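PDB 3VIQ: mating-type switching protein swi5 from Schizosaccharomyces pombe, which is required for normal mating-type switching and, together with Sfr1, takes part in the Rad51 (rhp51)-dependent pathway of recombinational DNA repair. Local coordinates for residues 11-14 and 15-18; 49-52 and 53-56; 73-76 and 77-81. One frame throughout, in Å; residues are numbered along the deposited sequence.

Contact 1 (11-14 and 15-18); sequences HLLE and QQKE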
loop_
_atom_site.group_PDB
_atom_site.type_symbol
_atom_site.label_atom_id
_atom_site.label_comp_id
_atom_site.label_asym_id
_atom_site.label_seq_id
_atom_site.Cartn_x
_atom_site.Cartn_y
_atom_site.Cartn_z
ATOM N N HIS B 11 1.113 -9.628 41.538
ATOM C CA HIS B 11 2.431 -9.032 41.784
ATOM C C HIS B 11 3.434 -9.397 40.663
ATOM O O HIS B 11 4.240 -8.554 40.260
ATOM C CB HIS B 11 3.030 -9.380 43.184
ATOM C CG HIS B 11 2.333 -8.707 44.350
ATOM N ND1 HIS B 11 2.072 -7.349 44.396
ATOM C CD2 HIS B 11 1.881 -9.212 45.531
ATOM C CE1 HIS B 11 1.468 -7.055 45.537
ATOM N NE2 HIS B 11 1.346 -8.165 46.246
ATOM N N LEU B 12 3.382 -10.617 40.142
ATOM C CA LEU B 12 4.184 -10.942 38.955
ATOM C C LEU B 12 3.851 -10.066 37.727
ATOM O O LEU B 12 4.751 -9.638 37.002
ATOM C CB LEU B 12 4.039 -12.411 38.600
ATOM C CG LEU B 12 4.696 -13.336 39.622
ATOM C CD1 LEU B 12 4.178 -14.769 39.453
ATOM C CD2 LEU B 12 6.255 -13.235 39.471
ATOM N N LEU B 13 2.576 -9.744 37.541
ATOM C CA LEU B 13 2.170 -8.912 36.409
ATOM C C LEU B 13 2.686 -7.482 36.630
ATOM O O LEU B 13 3.045 -6.792 35.676
ATOM C CB LEU B 13 0.644 -8.926 36.272
ATOM C CG LEU B 13 0.115 -10.188 35.570
ATOM C CD1 LEU B 13 -1.392 -10.381 35.849
ATOM C CD2 LEU B 13 0.390 -10.130 34.061
ATOM N N GLU B 14 2.718 -7.046 37.892
ATOM C CA GLU B 14 3.198 -5.726 38.203
ATOM C C GLU B 14 4.652 -5.671 37.806
ATOM O O GLU B 14 5.050 -4.732 37.157
ATOM C CB GLU B 14 3.028 -5.364 39.678
ATOM C CG GLU B 14 1.618 -4.963 40.040
ATOM C CD GLU B 14 1.317 -4.959 41.539
ATOM O OE1 GLU B 14 2.150 -5.368 42.377
ATOM O OE2 GLU B 14 0.197 -4.539 41.888
ATOM N N GLN B 15 5.428 -6.679 38.169
ATOM C CA GLN B 15 6.862 -6.698 37.841
ATOM C C GLN B 15 7.115 -6.859 36.347
ATOM O O GLN B 15 8.058 -6.294 35.806
ATOM C CB GLN B 15 7.560 -7.811 38.580
ATOM C CG GLN B 15 7.503 -7.631 40.070
ATOM C CD GLN B 15 7.954 -8.860 40.797
ATOM O OE1 GLN B 15 7.159 -9.524 41.463
ATOM N NE2 GLN B 15 9.239 -9.187 40.669
ATOM N N GLN B 16 6.275 -7.650 35.688
ATOM C CA GLN B 16 6.377 -7.796 34.234
ATOM C C GLN B 16 6.161 -6.456 33.542
ATOM O O GLN B 16 6.898 -6.084 32.616
ATOM C CB GLN B 16 5.344 -8.811 33.730
ATOM C CG GLN B 16 5.607 -9.242 32.294
ATOM C CD GLN B 16 4.513 -10.107 31.727
ATOM O OE1 GLN B 16 3.472 -10.289 32.348
ATOM N NE2 GLN B 16 4.739 -10.648 30.542
ATOM N N LYS B 17 5.110 -5.763 33.950
ATOM C CA LYS B 17 4.831 -4.420 33.431
ATOM C C LYS B 17 5.984 -3.436 33.655
ATOM O O LYS B 17 6.352 -2.690 32.742
ATOM C CB LYS B 17 3.563 -3.859 34.066
ATOM C CG LYS B 17 3.263 -2.462 33.600
ATOM C CD LYS B 17 2.003 -1.889 34.213
ATOM C CE LYS B 17 1.695 -0.502 33.636
ATOM N NZ LYS B 17 0.751 0.187 34.525
ATOM N N GLU B 18 6.538 -3.407 34.867
ATOM C CA GLU B 18 7.700 -2.534 35.174
ATOM C C GLU B 18 8.879 -2.819 34.301
ATOM O O GLU B 18 9.519 -1.895 33.791
ATOM C CB GLU B 18 8.190 -2.739 36.592
ATOM C CG GLU B 18 7.556 -1.859 37.601
ATOM C CD GLU B 18 8.176 -2.062 38.980
ATOM O OE1 GLU B 18 7.554 -2.804 39.774
ATOM O OE2 GLU B 18 9.289 -1.520 39.219
#

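Contact 2 (49-52 and 53-56); sequences TYNE and IRDI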
loop_
_atom_site.group_PDB
_atom_site.type_symbol
_atom_site.label_atom_id
_atom_site.label_comp_id
_atom_site.label_asym_id
_atom_site.label_seq_id
_atom_site.Cartn_x
_atom_site.Cartn_y
_atom_site.Cartn_z
ATOM N N THR B 49 3.925 1.443 -1.794
ATOM C CA THR B 49 3.858 2.216 -3.018
ATOM C C THR B 49 4.962 1.852 -4.016
ATOM O O THR B 49 4.687 1.685 -5.182
ATOM C CB THR B 49 3.912 3.703 -2.670
ATOM O OG1 THR B 49 2.872 3.977 -1.726
ATOM C CG2 THR B 49 3.772 4.585 -3.923
ATOM N N TYR B 50 6.201 1.708 -3.554
ATOM C CA TYR B 50 7.318 1.388 -4.448
ATOM C C TYR B 50 7.149 0.027 -5.125
ATOM O O TYR B 50 7.305 -0.098 -6.355
ATOM C CB TYR B 50 8.622 1.402 -3.676
ATOM C CG TYR B 50 9.739 0.685 -4.357
ATOM C CD1 TYR B 50 10.296 1.203 -5.496
ATOM C CD2 TYR B 50 10.242 -0.535 -3.873
ATOM C CE1 TYR B 50 11.339 0.571 -6.142
ATOM C CE2 TYR B 50 11.309 -1.192 -4.533
ATOM C CZ TYR B 50 11.854 -0.601 -5.658
ATOM O OH TYR B 50 12.883 -1.149 -6.369
ATOM N N ASN B 51 6.841 -0.992 -4.336
ATOM C CA ASN B 51 6.664 -2.331 -4.910
ATOM C C ASN B 51 5.537 -2.350 -5.908
ATOM O O ASN B 51 5.660 -2.967 -6.971
ATOM C CB ASN B 51 6.410 -3.371 -3.826
ATOM C CG ASN B 51 7.637 -3.685 -3.060
ATOM O OD1 ASN B 51 7.648 -3.669 -1.828
ATOM N ND2 ASN B 51 8.701 -3.948 -3.776
ATOM N N GLU B 52 4.452 -1.641 -5.599
ATOM C CA GLU B 52 3.286 -1.596 -6.522
ATOM C C GLU B 52 3.599 -0.901 -7.862
ATOM O O GLU B 52 3.251 -1.437 -8.941
ATOM C CB GLU B 52 2.061 -0.933 -5.871
ATOM C CG GLU B 52 1.508 -1.709 -4.675
ATOM C CD GLU B 52 0.189 -1.165 -4.140
ATOM O OE1 GLU B 52 -0.243 -0.077 -4.545
ATOM O OE2 GLU B 52 -0.439 -1.850 -3.305
ATOM N N ILE B 53 4.206 0.295 -7.807
ATOM C CA ILE B 53 4.404 1.093 -9.033
ATOM C C ILE B 53 5.528 0.500 -9.886
ATOM O O ILE B 53 5.458 0.550 -11.113
ATOM C CB ILE B 53 4.608 2.627 -8.767
ATOM C CG1 ILE B 53 4.611 3.423 -10.086
ATOM C CG2 ILE B 53 5.907 2.904 -8.014
ATOM C CD1 ILE B 53 3.209 3.559 -10.778
ATOM N N ARG B 54 6.539 -0.103 -9.268
ATOM C CA ARG B 54 7.580 -0.788 -10.073
ATOM C C ARG B 54 6.983 -2.005 -10.801
ATOM O O ARG B 54 7.224 -2.193 -11.978
ATOM C CB ARG B 54 8.798 -1.216 -9.240
ATOM C CG ARG B 54 9.714 -2.236 -9.950
ATOM C CD ARG B 54 11.047 -2.451 -9.262
ATOM N NE ARG B 54 10.919 -3.313 -8.094
ATOM C CZ ARG B 54 11.928 -3.881 -7.434
ATOM N NH1 ARG B 54 13.191 -3.688 -7.794
ATOM N NH2 ARG B 54 11.656 -4.648 -6.381
ATOM N N ASP B 55 6.215 -2.813 -10.094
ATOM C CA ASP B 55 5.440 -3.931 -10.710
ATOM C C ASP B 55 4.596 -3.529 -11.925
ATOM O O ASP B 55 4.754 -4.093 -13.025
ATOM C CB ASP B 55 4.561 -4.569 -9.658
ATOM C CG ASP B 55 5.335 -5.519 -8.753
ATOM O OD1 ASP B 55 6.577 -5.668 -8.905
ATOM O OD2 ASP B 55 4.696 -6.113 -7.874
ATOM N N ILE B 56 3.739 -2.531 -11.713
ATOM C CA ILE B 56 2.915 -1.918 -12.765
ATOM C C ILE B 56 3.748 -1.361 -13.935
ATOM O O ILE B 56 3.461 -1.656 -15.094
ATOM C CB ILE B 56 1.962 -0.823 -12.186
ATOM C CG1 ILE B 56 0.912 -1.482 -11.283
ATOM C CG2 ILE B 56 1.259 -0.001 -13.311
ATOM C CD1 ILE B 56 0.051 -0.511 -10.469
HETATM O O HOH W 1 8.033 -4.538 -7.261
#

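Contact 3 (73-76 and 77-81); sequences VELF and DRFGV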
loop_
_atom_site.group_PDB
_atom_site.type_symbol
_atom_site.label_atom_id
_atom_site.label_comp_id
_atom_site.label_asym_id
_atom_site.label_seq_id
_atom_site.Cartn_x
_atom_site.Cartn_y
_atom_site.Cartn_z
ATOM N N VAL B 73 14.489 -5.258 -21.096
ATOM C CA VAL B 73 15.650 -4.443 -20.743
ATOM C C VAL B 73 16.034 -3.467 -21.855
ATOM O O VAL B 73 16.542 -2.398 -21.562
ATOM C CB VAL B 73 16.896 -5.274 -20.333
ATOM C CG1 VAL B 73 16.695 -5.912 -18.972
ATOM C CG2 VAL B 73 17.250 -6.310 -21.415
ATOM N N GLU B 74 15.755 -3.795 -23.117
ATOM C CA GLU B 74 16.143 -2.913 -24.208
ATOM C C GLU B 74 15.331 -1.603 -24.189
ATOM O O GLU B 74 15.757 -0.588 -24.763
ATOM C CB GLU B 74 16.033 -3.636 -25.542
ATOM C CG GLU B 74 16.888 -4.921 -25.603
ATOM C CD GLU B 74 16.666 -5.735 -26.871
ATOM O OE1 GLU B 74 16.578 -5.133 -27.972
ATOM O OE2 GLU B 74 16.597 -6.987 -26.770
ATOM N N LEU B 75 14.207 -1.579 -23.474
ATOM C CA LEU B 75 13.387 -0.355 -23.421
ATOM C C LEU B 75 13.580 0.482 -22.160
ATOM O O LEU B 75 13.033 1.616 -22.044
ATOM C CB LEU B 75 11.903 -0.690 -23.589
ATOM C CG LEU B 75 11.500 -1.394 -24.870
ATOM C CD1 LEU B 75 11.883 -2.864 -24.771
ATOM C CD2 LEU B 75 10.010 -1.240 -25.066
ATOM N N PHE B 76 14.375 -0.037 -21.225
ATOM C CA PHE B 76 14.565 0.645 -19.921
ATOM C C PHE B 76 15.078 2.074 -20.071
ATOM O O PHE B 76 14.614 2.981 -19.366
ATOM C CB PHE B 76 15.470 -0.193 -19.018
ATOM C CG PHE B 76 14.767 -1.373 -18.339
ATOM C CD1 PHE B 76 13.427 -1.709 -18.629
ATOM C CD2 PHE B 76 15.446 -2.134 -17.383
ATOM C CE1 PHE B 76 12.786 -2.801 -17.978
ATOM C CE2 PHE B 76 14.828 -3.207 -16.736
ATOM C CZ PHE B 76 13.488 -3.546 -17.033
ATOM N N ASP B 77 15.995 2.308 -21.006
ATOM C CA ASP B 77 16.527 3.668 -21.170
ATOM C C ASP B 77 15.487 4.668 -21.634
ATOM O O ASP B 77 15.431 5.787 -21.132
ATOM C CB ASP B 77 17.706 3.697 -22.127
ATOM C CG ASP B 77 18.950 3.169 -21.499
ATOM O OD1 ASP B 77 19.173 3.420 -20.290
ATOM O OD2 ASP B 77 19.709 2.492 -22.209
ATOM N N ARG B 78 14.697 4.257 -22.609
ATOM C CA ARG B 78 13.598 5.055 -23.141
ATOM C C ARG B 78 12.620 5.481 -22.042
ATOM O O ARG B 78 12.059 6.583 -22.086
ATOM C CB ARG B 78 12.856 4.225 -24.184
ATOM C CG ARG B 78 11.548 4.803 -24.674
ATOM C CD ARG B 78 11.160 4.173 -26.003
ATOM N NE ARG B 78 9.715 4.179 -26.183
ATOM C CZ ARG B 78 9.040 3.307 -26.924
ATOM N NH1 ARG B 78 9.667 2.332 -27.588
ATOM N NH2 ARG B 78 7.722 3.413 -26.988
ATOM N N PHE B 79 12.435 4.606 -21.060
ATOM C CA PHE B 79 11.547 4.894 -19.935
ATOM C C PHE B 79 12.202 5.451 -18.679
ATOM O O PHE B 79 11.512 5.700 -17.709
ATOM C CB PHE B 79 10.678 3.665 -19.633
ATOM C CG PHE B 79 9.755 3.334 -20.764
ATOM C CD1 PHE B 79 8.712 4.192 -21.083
ATOM C CD2 PHE B 79 9.969 2.209 -21.571
ATOM C CE1 PHE B 79 7.868 3.919 -22.163
ATOM C CE2 PHE B 79 9.144 1.948 -22.648
ATOM C CZ PHE B 79 8.083 2.807 -22.937
ATOM N N GLY B 80 13.521 5.668 -18.700
ATOM C CA GLY B 80 14.198 6.357 -17.596
ATOM C C GLY B 80 14.544 5.479 -16.411
ATOM O O GLY B 80 14.828 5.987 -15.330
ATOM N N VAL B 81 14.568 4.170 -16.622
ATOM C CA VAL B 81 14.863 3.221 -15.567
ATOM C C VAL B 81 16.024 2.293 -15.920
ATOM O O VAL B 81 16.509 2.272 -17.044
ATOM C CB VAL B 81 13.638 2.371 -15.203
ATOM C CG1 VAL B 81 12.597 3.235 -14.527
ATOM C CG2 VAL B 81 13.036 1.714 -16.428
HETATM O O HOH W 2 17.291 0.224 -22.523
HETATM O O HOH W 3 15.795 2.171 -24.405
#

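Contact 1 (11-14 and 15-18)
Gln16 runs alongside Leu13, which lies one turn earlier in helix 3-29, and the two side chains point the same way. At its root, Gln16 CB packs 3.4 Å from Leu12 O, the same carbonyl that accepts the backbone N-H of Gln16. From there CG stands anti to the backbone N (chi1 -167°) and the rest of the chain is extended, which carries the amide outward until OE1 lies 3.5 Å from Leu13 CD2. That last approach is a van der Waals contact of a methyl with an amide oxygen. A long, flexible glutamine suits such a place because its methylenes can lie along an apolar neighbour while its polar end stays at the surface; Val16 of the Sfr1 chain also packs on it.

The four i to i+4 backbone bonds are regular, as in the bond of 2.9 Å from Lys17 N to Leu13 O. On another face of the helix, His11 ND1 donates to Glu14 OE1 over 2.8 Å; the oxygen lies in the imidazole plane but is itself met from above its carboxylate. Glu14 OE2 forms a salt bridge with Arg8 of the Sfr1 chain, and Lys17 NZ pairs with Glu15 of that chain. Histidine and arginine thus share one carboxylate, which probably favours its ionised form and ties this surface turn to Sfr1 by charge.

Contact 2 (49-52 and 53-56)
Tyr50 and Arg54, one turn apart on helix 36-67, cross at a slant, with the phenol ring and the guanidinium planes 39° apart. The ring's outer end sits beneath the guanidinium: Tyr50 CZ lies 3.7 Å from Arg54 CZ, over the centre of one guanidinium face. The hydroxyl is under the same face, Tyr50 OH being 2.9 Å from Arg54 NH1, but the angle is too poor for a hydrogen bond. Both side chains leave the helix with CG anti to the backbone N (chi1 162° in Tyr50 and 165° in Arg54), and a bend at chi3 of the arginine turns its head over the tyrosine. The polar ends find their partners at the C-terminus of the same chain, where Tyr50 OH bonds to Glu85 O and Arg54 NH1 forms a salt bridge with Glu85 OXT.

Asn51 runs beside Arg54 in the same direction. Nearby, one water accepts from Arg54 NE at 3.2 Å, in the guanidinium plane, and donates to Asn51 O at 2.9 Å and to Asp55 OD1, so the arginine is held at its edge as well as covered on a face.

Ile53 is buried, and being apolar it suits that side of the helix; its CG2 methyl lies 3.3 Å from Thr49 O, the carbonyl that accepts its backbone N-H. Thr49 turns its hydroxyl back to Asp45 O, which satisfies it within the helix, while Ile45 of the Sfr1 chain packs on both Thr49 and Tyr50. Tyrosine and arginine together grip the terminal carboxylate of Glu85, the phenol at O and the guanidinium at OXT, and the positive charge of Arg54 is probably balanced there.

Contact 3 (73-76 and 77-81)
Apolar contacts pair Leu75 with Phe79 and Phe76 with Val81. Phe79 CG, anti to the carbonyl carbon (chi1 -64°), carries the ring alongside Leu75, whose CB is 3.9 Å from Phe79 CE2; both turn to helix 36-67, where Leu75 meets Val64 and Ala65 and Phe79 meets Ile61. Phe76 and Val81 cross, with Phe76 CG 4.0 Å from Val81 CG2. Val73 CA lies over the centre of one face of the Phe76 ring, and Leu58 of helix 36-67 also touches that side chain. Cutting Phe79 back to an alanine is likely to leave Leu75 without its aromatic neighbour and open a gap toward Ile61.

Among backbone bonds, Phe79 N donates to Leu75 O over 3.2 Å, an ordinary i to i+4 bond. Val81 N to Phe76 O (3.0 Å) and Gly80 N to Asp77 O (3.1 Å), with Gly80 at positive phi (83°), which suits glycine, form a Schellman motif.

Water serves the first turn. One molecule accepts from Asp77 N at 2.9 Å and donates to Val73 O; another links Arg78 N to Glu74 O. Water thus replaces regular helical bonds at the start, the apolar Leu75, Phe76 and Phe79 suit a surface laid against helix 36-67, and the Schellman bonds end the turn.

How the contacts relate
Contact 1 is a surface turn of helix 3-29, whereas contacts 2 and 3 are partly buried and lie on the other side of the chain's centre. Contacts 1 and 2 sit within long, regular helices, with centres about 45 Å apart; contact 3 spans the short helix 76-79 and the residues on either side of it, its centre about 16 Å from that of contact 2 and its apolar residues resting on helix 36-67, which carries contact 2. The chemistry follows the place: charge pairing with Sfr1 in 11-18, an aromatic-guanidinium pair receiving the chain terminus in 49-56, and hydrophobic packing with a capped end in 73-81. Trp48 of the Sfr1 chain packs on both Arg54 and Val81, linking the last two.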